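Local coordinates for SusD homolog (Bacteroides thetaiotaomicron, PDB 3SGH), which probably binds glycans at the outer membrane, as SusD-like lipoproteins of Bacteroides do, on an alpha-alpha superhelical scaffold, at residues A[122-127]-A[135-140]; A[225-230]-A[314-319]; A[235-240]-A[308-313]. All blocks are in the same frame, centred on the assembly; numbering follows the deposited sequence. Where two conformers were deposited one is given.

Contact 1: A[122-127]-A[135-140]; sequences PIPYTQ and APYDNE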
loop_
_atom_site.group_PDB
_atom_site.type_symbol
_atom_site.label_atom_id
_atom_site.label_comp_id
_atom_site.label_asym_id
_atom_site.label_seq_id
_atom_site.Cartn_x
_atom_site.Cartn_y
_atom_site.Cartn_z
ATOM N N PRO A 122 -12.190 -12.375 1.461
ATOM C CA PRO A 122 -11.869 -13.803 1.545
ATOM C C PRO A 122 -10.914 -14.264 0.431
ATOM O O PRO A 122 -11.048 -13.859 -0.713
ATOM C CB PRO A 122 -13.234 -14.481 1.366
ATOM C CG PRO A 122 -14.208 -13.530 1.848
ATOM C CD PRO A 122 -13.648 -12.151 1.468
ATOM N N ILE A 123 -9.985 -15.138 0.792
ATOM C CA ILE A 123 -9.139 -15.822 -0.169
ATOM C C ILE A 123 -8.925 -17.236 0.330
ATOM O O ILE A 123 -8.988 -17.481 1.517
ATOM C CB ILE A 123 -7.758 -15.135 -0.283
ATOM C CG1 ILE A 123 -7.046 -15.077 1.076
ATOM C CG2 ILE A 123 -7.839 -13.718 -0.974
ATOM C CD1 ILE A 123 -5.571 -14.621 1.015
ATOM N N PRO A 124 -8.553 -18.164 -0.558
ATOM C CA PRO A 124 -8.042 -19.444 -0.065
ATOM C C PRO A 124 -6.670 -19.254 0.575
ATOM O O PRO A 124 -5.834 -18.484 0.051
ATOM C CB PRO A 124 -7.929 -20.311 -1.339
ATOM C CG PRO A 124 -8.504 -19.526 -2.445
ATOM C CD PRO A 124 -8.553 -18.078 -2.022
ATOM N N TYR A 125 -6.431 -19.934 1.684
ATOM C CA TYR A 125 -5.164 -19.811 2.382
ATOM C C TYR A 125 -4.908 -21.081 3.209
ATOM O O TYR A 125 -4.105 -21.923 2.780
ATOM C CB TYR A 125 -5.103 -18.491 3.190
ATOM C CG TYR A 125 -3.751 -18.215 3.823
ATOM C CD1 TYR A 125 -2.776 -17.501 3.144
ATOM C CD2 TYR A 125 -3.446 -18.710 5.089
ATOM C CE1 TYR A 125 -1.520 -17.263 3.701
ATOM C CE2 TYR A 125 -2.160 -18.478 5.657
ATOM C CZ TYR A 125 -1.217 -17.759 4.933
ATOM O OH TYR A 125 0.028 -17.537 5.446
ATOM N N THR A 126 -5.641 -21.268 4.296
ATOM C CA THR A 126 -5.422 -22.406 5.204
ATOM C C THR A 126 -5.655 -23.752 4.550
ATOM O O THR A 126 -4.959 -24.720 4.863
ATOM C CB THR A 126 -6.281 -22.308 6.466
ATOM O OG1 THR A 126 -7.659 -22.346 6.114
ATOM C CG2 THR A 126 -6.017 -21.011 7.216
ATOM N N GLN A 127 -6.595 -23.789 3.612
ATOM C CA GLN A 127 -7.056 -25.036 3.002
ATOM C C GLN A 127 -6.372 -25.339 1.678
ATOM O O GLN A 127 -6.712 -26.312 1.028
ATOM C CB GLN A 127 -8.569 -24.979 2.777
ATOM C CG GLN A 127 -9.375 -24.767 4.054
ATOM C CD GLN A 127 -9.004 -25.754 5.122
ATOM O OE1 GLN A 127 -9.320 -26.945 5.023
ATOM N NE2 GLN A 127 -8.347 -25.271 6.167
ATOM N N ALA A 135 -9.577 -24.924 -4.053
ATOM C CA ALA A 135 -9.404 -24.742 -2.616
ATOM C C ALA A 135 -10.559 -23.942 -2.047
ATOM O O ALA A 135 -10.915 -22.900 -2.585
ATOM C CB ALA A 135 -8.090 -24.005 -2.298
ATOM N N PRO A 136 -11.102 -24.380 -0.914
ATOM C CA PRO A 136 -12.030 -23.526 -0.181
ATOM C C PRO A 136 -11.442 -22.203 0.273
ATOM O O PRO A 136 -10.208 -22.065 0.505
ATOM C CB PRO A 136 -12.417 -24.388 1.039
ATOM C CG PRO A 136 -12.237 -25.770 0.569
ATOM C CD PRO A 136 -10.997 -25.713 -0.301
ATOM N N TYR A 137 -12.324 -21.217 0.372
ATOM C CA TYR A 137 -11.929 -19.880 0.816
ATOM C C TYR A 137 -11.940 -19.824 2.337
ATOM O O TYR A 137 -12.796 -20.409 2.962
ATOM C CB TYR A 137 -12.870 -18.797 0.258
ATOM C CG TYR A 137 -12.587 -18.392 -1.194
ATOM C CD1 TYR A 137 -12.475 -19.352 -2.214
ATOM C CD2 TYR A 137 -12.405 -17.051 -1.545
ATOM C CE1 TYR A 137 -12.214 -18.973 -3.539
ATOM C CE2 TYR A 137 -12.146 -16.684 -2.863
ATOM C CZ TYR A 137 -12.066 -17.664 -3.858
ATOM O OH TYR A 137 -11.802 -17.325 -5.170
ATOM N N ASP A 138 -10.967 -19.117 2.920
ATOM C CA ASP A 138 -11.057 -18.685 4.333
ATOM C C ASP A 138 -11.906 -17.392 4.394
ATOM O O ASP A 138 -11.779 -16.507 3.528
ATOM C CB ASP A 138 -9.683 -18.320 4.894
ATOM C CG ASP A 138 -8.740 -19.522 5.044
ATOM O OD1 ASP A 138 -9.192 -20.666 5.008
ATOM O OD2 ASP A 138 -7.521 -19.276 5.186
ATOM N N ASN A 139 -12.737 -17.241 5.420
ATOM C CA ASN A 139 -13.312 -15.921 5.633
ATOM C C ASN A 139 -12.214 -14.988 6.137
ATOM O O ASN A 139 -11.097 -15.426 6.420
ATOM C CB ASN A 139 -14.555 -15.973 6.518
ATOM C CG ASN A 139 -14.273 -16.341 7.956
ATOM O OD1 ASN A 139 -13.157 -16.294 8.425
ATOM N ND2 ASN A 139 -15.304 -16.716 8.653
ATOM N N GLU A 140 -12.493 -13.694 6.167
ATOM C CA GLU A 140 -11.449 -12.737 6.438
ATOM C C GLU A 140 -10.889 -12.907 7.852
ATOM O O GLU A 140 -9.684 -12.923 8.030
ATOM C CB GLU A 140 -11.937 -11.329 6.173
ATOM C CG GLU A 140 -12.182 -11.063 4.664
ATOM C CD GLU A 140 -12.993 -9.802 4.442
ATOM O OE1 GLU A 140 -12.361 -8.728 4.487
ATOM O OE2 GLU A 140 -14.246 -9.871 4.239
HETATM O O HOH W 1 -8.515 -21.710 2.716
#

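Contact 2: A[225-230]-A[314-319]; sequences DSSYDT and QPVMYA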
loop_
_atom_site.group_PDB
_atom_site.type_symbol
_atom_site.label_atom_id
_atom_site.label_comp_id
_atom_site.label_asym_id
_atom_site.label_seq_id
_atom_site.Cartn_x
_atom_site.Cartn_y
_atom_site.Cartn_z
ATOM N N ASP A 225 17.121 0.628 7.834
ATOM C CA ASP A 225 16.258 -0.517 7.977
ATOM C C ASP A 225 15.239 -0.693 6.831
ATOM O O ASP A 225 14.641 -1.774 6.664
ATOM C CB ASP A 225 15.477 -0.408 9.293
ATOM C CG ASP A 225 16.365 -0.444 10.537
ATOM O OD1 ASP A 225 17.487 -0.950 10.468
ATOM O OD2 ASP A 225 15.920 0.032 11.628
ATOM N N SER A 226 15.004 0.373 6.074
ATOM C CA SER A 226 13.995 0.370 5.034
ATOM C C SER A 226 14.300 -0.670 3.978
ATOM O O SER A 226 15.467 -0.933 3.681
ATOM C CB SER A 226 13.923 1.752 4.374
ATOM O OG SER A 226 13.468 2.732 5.354
ATOM N N SER A 227 13.252 -1.234 3.390
ATOM C CA SER A 227 13.379 -2.256 2.360
ATOM C C SER A 227 13.089 -1.706 0.981
ATOM O O SER A 227 11.988 -1.121 0.746
ATOM C CB SER A 227 12.385 -3.397 2.617
ATOM O OG SER A 227 12.476 -4.357 1.582
ATOM N N TYR A 228 14.048 -1.948 0.088
ATOM C CA TYR A 228 13.930 -1.662 -1.358
ATOM C C TYR A 228 14.303 -2.897 -2.219
ATOM O O TYR A 228 15.154 -3.693 -1.830
ATOM C CB TYR A 228 14.879 -0.582 -1.754
ATOM C CG TYR A 228 14.611 0.798 -1.206
ATOM C CD1 TYR A 228 15.083 1.153 0.048
ATOM C CD2 TYR A 228 13.984 1.764 -1.973
ATOM C CE1 TYR A 228 14.861 2.433 0.567
ATOM C CE2 TYR A 228 13.825 3.068 -1.496
ATOM C CZ TYR A 228 14.257 3.384 -0.218
ATOM O OH TYR A 228 14.089 4.649 0.290
ATOM N N ASP A 229 13.669 -3.044 -3.378
ATOM C CA ASP A 229 14.006 -4.144 -4.293
ATOM C C ASP A 229 15.197 -3.624 -5.094
ATOM O O ASP A 229 15.044 -2.998 -6.133
ATOM C CB ASP A 229 12.801 -4.520 -5.170
ATOM C CG ASP A 229 13.023 -5.802 -5.973
ATOM O OD1 ASP A 229 14.214 -6.144 -6.235
ATOM O OD2 ASP A 229 12.019 -6.411 -6.358
ATOM N N THR A 230 16.385 -3.820 -4.555
ATOM C CA THR A 230 17.544 -3.084 -5.042
ATOM C C THR A 230 17.929 -3.404 -6.484
ATOM O O THR A 230 18.602 -2.571 -7.141
ATOM C CB THR A 230 18.798 -3.261 -4.149
ATOM O OG1 THR A 230 19.262 -4.602 -4.234
ATOM C CG2 THR A 230 18.510 -2.843 -2.655
ATOM N N GLN A 314 12.651 0.110 -6.669
ATOM C CA GLN A 314 11.307 0.253 -6.131
ATOM C C GLN A 314 11.278 -0.040 -4.632
ATOM O O GLN A 314 11.889 -1.015 -4.175
ATOM C CB GLN A 314 10.298 -0.595 -6.905
ATOM C CG GLN A 314 10.094 0.001 -8.315
ATOM C CD GLN A 314 9.002 -0.643 -9.139
ATOM O OE1 GLN A 314 9.018 -0.496 -10.363
ATOM N NE2 GLN A 314 8.028 -1.318 -8.490
ATOM N N PRO A 315 10.585 0.812 -3.853
ATOM C CA PRO A 315 10.462 0.659 -2.396
ATOM C C PRO A 315 9.465 -0.407 -1.972
ATOM O O PRO A 315 8.498 -0.699 -2.702
ATOM C CB PRO A 315 9.954 2.013 -1.930
ATOM C CG PRO A 315 9.244 2.558 -3.074
ATOM C CD PRO A 315 9.945 2.070 -4.314
ATOM N N VAL A 316 9.712 -1.011 -0.814
ATOM C CA VAL A 316 8.809 -1.983 -0.228
ATOM C C VAL A 316 8.213 -1.400 1.070
ATOM O O VAL A 316 6.999 -1.275 1.193
ATOM C CB VAL A 316 9.464 -3.315 0.051
ATOM C CG1 VAL A 316 8.401 -4.294 0.678
ATOM C CG2 VAL A 316 10.127 -3.900 -1.243
HETATM N N MSE A 317 9.056 -1.014 2.023
HETATM C CA MSE A 317 8.548 -0.551 3.286
HETATM C C MSE A 317 9.565 0.340 3.942
HETATM O O MSE A 317 10.749 -0.031 4.017
HETATM C CB MSE A 317 8.257 -1.761 4.173
HETATM C CG MSE A 317 7.715 -1.386 5.547
HETATM SE SE MSE A 317 7.588 -3.022 6.693
HETATM C CE MSE A 317 6.117 -3.691 5.813
ATOM N N TYR A 318 9.125 1.491 4.425
ATOM C CA TYR A 318 10.012 2.493 4.985
ATOM C C TYR A 318 10.009 2.506 6.492
ATOM O O TYR A 318 8.982 2.262 7.125
ATOM C CB TYR A 318 9.579 3.880 4.535
ATOM C CG TYR A 318 9.626 4.181 3.053
ATOM C CD1 TYR A 318 10.805 4.188 2.350
ATOM C CD2 TYR A 318 8.480 4.438 2.361
ATOM C CE1 TYR A 318 10.859 4.503 1.015
ATOM C CE2 TYR A 318 8.537 4.789 1.005
ATOM C CZ TYR A 318 9.718 4.840 0.348
ATOM O OH TYR A 318 9.711 5.190 -1.003
ATOM N N ALA A 319 11.161 2.855 7.076
ATOM C CA ALA A 319 11.278 2.939 8.522
ATOM C C ALA A 319 10.229 3.916 9.106
ATOM O O ALA A 319 9.705 3.684 10.212
ATOM C CB ALA A 319 12.705 3.327 8.945
#

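Contact 3: A[235-240]-A[308-313]; sequences INENGY and TDKTLP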
loop_
_atom_site.group_PDB
_atom_site.type_symbol
_atom_site.label_atom_id
_atom_site.label_comp_id
_atom_site.label_asym_id
_atom_site.label_seq_id
_atom_site.Cartn_x
_atom_site.Cartn_y
_atom_site.Cartn_z
ATOM N N ILE A 235 15.725 -7.181 -12.976
ATOM C CA ILE A 235 15.509 -6.465 -14.238
ATOM C C ILE A 235 16.446 -5.241 -14.317
ATOM O O ILE A 235 16.802 -4.782 -15.401
ATOM C CB ILE A 235 14.027 -6.029 -14.372
ATOM C CG1 ILE A 235 13.084 -7.235 -14.238
ATOM C CG2 ILE A 235 13.809 -5.263 -15.670
ATOM C CD1 ILE A 235 11.626 -6.824 -13.953
ATOM N N ASN A 236 16.868 -4.761 -13.149
ATOM C CA ASN A 236 17.791 -3.617 -13.000
ATOM C C ASN A 236 17.300 -2.311 -13.632
ATOM O O ASN A 236 18.077 -1.381 -13.929
ATOM C CB ASN A 236 19.197 -4.028 -13.420
ATOM C CG ASN A 236 19.818 -4.996 -12.393
ATOM O OD1 ASN A 236 20.202 -4.595 -11.270
ATOM N ND2 ASN A 236 19.882 -6.252 -12.760
ATOM N N GLU A 237 16.002 -2.267 -13.838
ATOM C CA GLU A 237 15.297 -1.045 -14.196
ATOM C C GLU A 237 13.880 -1.137 -13.677
ATOM O O GLU A 237 13.274 -2.224 -13.674
ATOM C CB GLU A 237 15.366 -0.755 -15.695
ATOM C CG GLU A 237 14.750 -1.752 -16.579
ATOM C CD GLU A 237 14.903 -1.391 -18.070
ATOM O OE1 GLU A 237 16.028 -1.531 -18.618
ATOM O OE2 GLU A 237 13.891 -0.973 -18.678
ATOM N N ASN A 238 13.335 -0.006 -13.217
ATOM C CA ASN A 238 12.079 -0.080 -12.517
ATOM C C ASN A 238 10.885 0.005 -13.472
ATOM O O ASN A 238 10.977 0.544 -14.576
ATOM C CB ASN A 238 12.000 0.900 -11.333
ATOM C CG ASN A 238 11.929 2.363 -11.761
ATOM O OD1 ASN A 238 10.941 2.755 -12.365
ATOM N ND2 ASN A 238 12.932 3.196 -11.358
ATOM N N GLY A 239 9.793 -0.575 -13.051
ATOM C CA GLY A 239 8.565 -0.583 -13.838
ATOM C C GLY A 239 7.897 0.759 -13.942
ATOM O O GLY A 239 7.263 1.034 -14.945
ATOM N N TYR A 240 8.057 1.614 -12.927
ATOM C CA TYR A 240 7.421 2.933 -12.977
ATOM C C TYR A 240 7.950 3.723 -14.143
ATOM O O TYR A 240 7.180 4.413 -14.802
ATOM C CB TYR A 240 7.623 3.708 -11.695
ATOM C CG TYR A 240 6.774 3.328 -10.479
ATOM C CD1 TYR A 240 5.421 3.605 -10.406
ATOM C CD2 TYR A 240 7.378 2.728 -9.366
ATOM C CE1 TYR A 240 4.690 3.324 -9.319
ATOM C CE2 TYR A 240 6.640 2.448 -8.233
ATOM C CZ TYR A 240 5.303 2.757 -8.197
ATOM O OH TYR A 240 4.543 2.511 -7.070
ATOM N N THR A 308 11.988 8.941 -13.295
ATOM C CA THR A 308 12.954 9.795 -13.989
ATOM C C THR A 308 14.348 9.169 -14.096
ATOM O O THR A 308 15.219 9.686 -14.809
ATOM C CB THR A 308 13.096 11.192 -13.328
ATOM O OG1 THR A 308 13.689 11.054 -12.022
ATOM C CG2 THR A 308 11.743 11.886 -13.297
ATOM N N ASP A 309 14.561 8.076 -13.367
ATOM C CA ASP A 309 15.832 7.365 -13.401
ATOM C C ASP A 309 15.479 5.905 -13.242
ATOM O O ASP A 309 15.205 5.459 -12.138
ATOM C CB ASP A 309 16.699 7.826 -12.219
ATOM C CG ASP A 309 18.026 7.088 -12.099
ATOM O OD1 ASP A 309 18.318 6.128 -12.845
ATOM O OD2 ASP A 309 18.794 7.512 -11.213
ATOM N N LYS A 310 15.569 5.181 -14.343
ATOM C CA LYS A 310 15.139 3.799 -14.370
ATOM C C LYS A 310 15.930 2.884 -13.441
ATOM O O LYS A 310 15.432 1.826 -13.107
ATOM C CB LYS A 310 15.123 3.249 -15.804
ATOM C CG LYS A 310 16.488 3.030 -16.410
ATOM C CD LYS A 310 16.408 2.777 -17.914
ATOM C CE LYS A 310 17.783 2.507 -18.466
ATOM N NZ LYS A 310 17.661 1.988 -19.856
ATOM N N THR A 311 17.150 3.262 -13.060
ATOM C CA THR A 311 17.954 2.458 -12.136
ATOM C C THR A 311 17.483 2.536 -10.670
ATOM O O THR A 311 17.905 1.709 -9.864
ATOM C CB THR A 311 19.449 2.837 -12.203
ATOM O OG1 THR A 311 19.629 4.131 -11.592
ATOM C CG2 THR A 311 19.983 2.808 -13.686
ATOM N N LEU A 312 16.637 3.522 -10.321
ATOM C CA LEU A 312 16.187 3.651 -8.957
ATOM C C LEU A 312 15.397 2.406 -8.516
ATOM O O LEU A 312 14.594 1.866 -9.282
ATOM C CB LEU A 312 15.359 4.912 -8.740
ATOM C CG LEU A 312 16.108 6.266 -8.799
ATOM C CD1 LEU A 312 15.059 7.345 -8.921
ATOM C CD2 LEU A 312 16.997 6.408 -7.567
ATOM N N PRO A 313 15.673 1.908 -7.296
ATOM C CA PRO A 313 15.021 0.685 -6.808
ATOM C C PRO A 313 13.603 0.966 -6.315
ATOM O O PRO A 313 13.380 1.946 -5.574
ATOM C CB PRO A 313 15.927 0.252 -5.632
ATOM C CG PRO A 313 16.482 1.541 -5.074
ATOM C CD PRO A 313 16.690 2.412 -6.358
HETATM O O HOH W 2 15.958 0.478 -20.650
#

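Contact 1: A[122-127]-A[135-140]
Thr126 and Asp138 show how one carboxylate can tie together two parts of one loop. Both Asp138 oxygens are engaged by the same residue: Thr126 N donates to Asp138 OD2 at 2.9 Å in a nearly straight bond (169°), and Thr126 OG1 donates to Asp138 OD1 at 2.5 Å. Each donor comes from the syn side, a little over 20° out of the carboxylate plane. With Asp138 CG anti to its own carbonyl carbon (chi1 -68°), the carboxylate reaches across to Thr126 in residues 122-127. A bound water donates hydrogen bonds to Asp138 OD1 and Pro136 O while accepting from Tyr125 N and Gln127 N, and Gln127 NE2 donates to Thr126 OG1 within its amide plane. Farther along, Asp138 N donates to Ile123 O at 2.9 Å. Here Pro124 puts its CD over one face of the Tyr137 ring, 3.8 Å from the centroid, a CH-pi contact, while Pro122 CB meets the same ring at its edge. The Tyr137 hydroxyl bonds Glu463. Replacing Asp138 by an alanine removes the carboxylate and would probably leave Thr126 N and OG1 without their acceptor, the water short of one partner and this part of the loop less firmly held. The chemistry thus divides in two: a carboxylate, probably charged, that gathers donors from the loop, and a proline-tyrosine CH-pi contact that packs the loop before helix 140-162.

Contact 2: A[225-230]-A[314-319]
Ser227 and the pair Val316 and Met317 form the close-knit centre of this two-stranded antiparallel sheet. Ser227 N donates to Met317 O at 2.8 Å, and Ser227 O in return takes two donors, Val316 N at 2.8 Å and Met317 N at 3.2 Å. The second of these lies in the carbonyl plane, on a lone pair, whereas Val316 N is tilted from that plane. Two residues thus face one, and the register slips by a residue before Tyr228 pairs with Pro315. The bulge also brings Val316 toward the other strand, its CB 3.5 Å from Ser227 OG; with CG1 anti to the backbone N (chi1 -180°), CG2 is left beside that hydroxyl oxygen. Helices 26-29 and 181-198 pack against Val316, so this side is buried. Beyond the bulge, Asp229 N donates to Gln314 O in a straight bond (170°), and at the other end Ser226 OG accepts from Ala319 N at 2.9 Å, while also bonding Glu354.

The side carrying Tyr228 and Pro315 is looser, and both residues are partly exposed. Tyr228 CE2 rests 4.0 Å from Pro315 CB, and the edge of Tyr318 is turned to the face of Tyr228 in an offset edge-to-face pair, centroids 5.8 Å apart and planes at 74°. The two hydroxyls part company: that of Tyr228 bonds Glu354, that of Tyr318 reaches the carbonyl of Tyr419. Two short antiparallel strands, interrupted by a classic beta bulge where Val316 and Met317 face Ser227, form a small sheet set within the helix-rich SusD-like fold.

Contact 3: A[235-240]-A[308-313]
Lys310 O receives the shorter of the two hydrogen bonds that cross between the segments, from Asn238 N at 2.8 Å, with the donor in the carbonyl plane. The same oxygen is approached by Glu237 CA at 3.1 Å, a CA-H...O contact that accompanies the close approach of the backbones. Asn238 then adds a side-chain bond: its ND2 donates to Leu312 O at 3.0 Å, with the acceptor only 14° out of the amide plane. The torsion chi1 of 69° places Asn238 CG between its own backbone N and carbonyl carbon, and from there the amide nitrogen faces the turn while OD1 accepts from Ala241 N in the first turn of helix 239-245. The residue is therefore an N-cap whose two ends do different work, one on the helix and the other on the neighbouring loop, where ND2 also bonds Ile306 O.

That loop is itself held in shape. Residues Asp309 to Leu312 make a type I turn, and Asp309 OD1 accepts from both Thr311 N, which closes an Asx turn, and Thr311 OG1 at 2.7 Å. Both donors reach the carboxylate oxygen from one face of its plane. Toward the outside, Glu237 CB lies 4.0 Å from Lys310 CG as the two side chains run on to their charged ends. Glu237 OE1 and Lys310 NZ stop 4.1 Å apart, short of a salt bridge. A water donates to Glu237 OE1, but its approach to Lys310 NZ is too short to be trusted, so a water bridge is doubtful. The chemistry implies a graded join: directional amide bonds fix the buried Asn238 to the turn, while the outer charges of Glu237 and Lys310 are likely to add a weaker attraction.

Overall arrangement
All three contacts belong to the SusD-like fold of one chain, yet they are unevenly spread. Contact 1 comes first along the chain, in the loop between helices 100-120 and 140-162, and closes before the others open; its centre is about 29 Å from that of contact 2 and about 35 Å from that of contact 3. Contacts 2 and 3 are neighbours, with centres about 14 Å apart, and contact 3 is nested in the loop that contact 2 closes. They touch where Gln314 OE1 probably bonds Gly239 N at 2.8 Å, so strand 314-317 meets the start of helix 239-245. Contact 1 is local to one inter-helix loop, while contacts 2 and 3 join parts 84 and 68 residues apart.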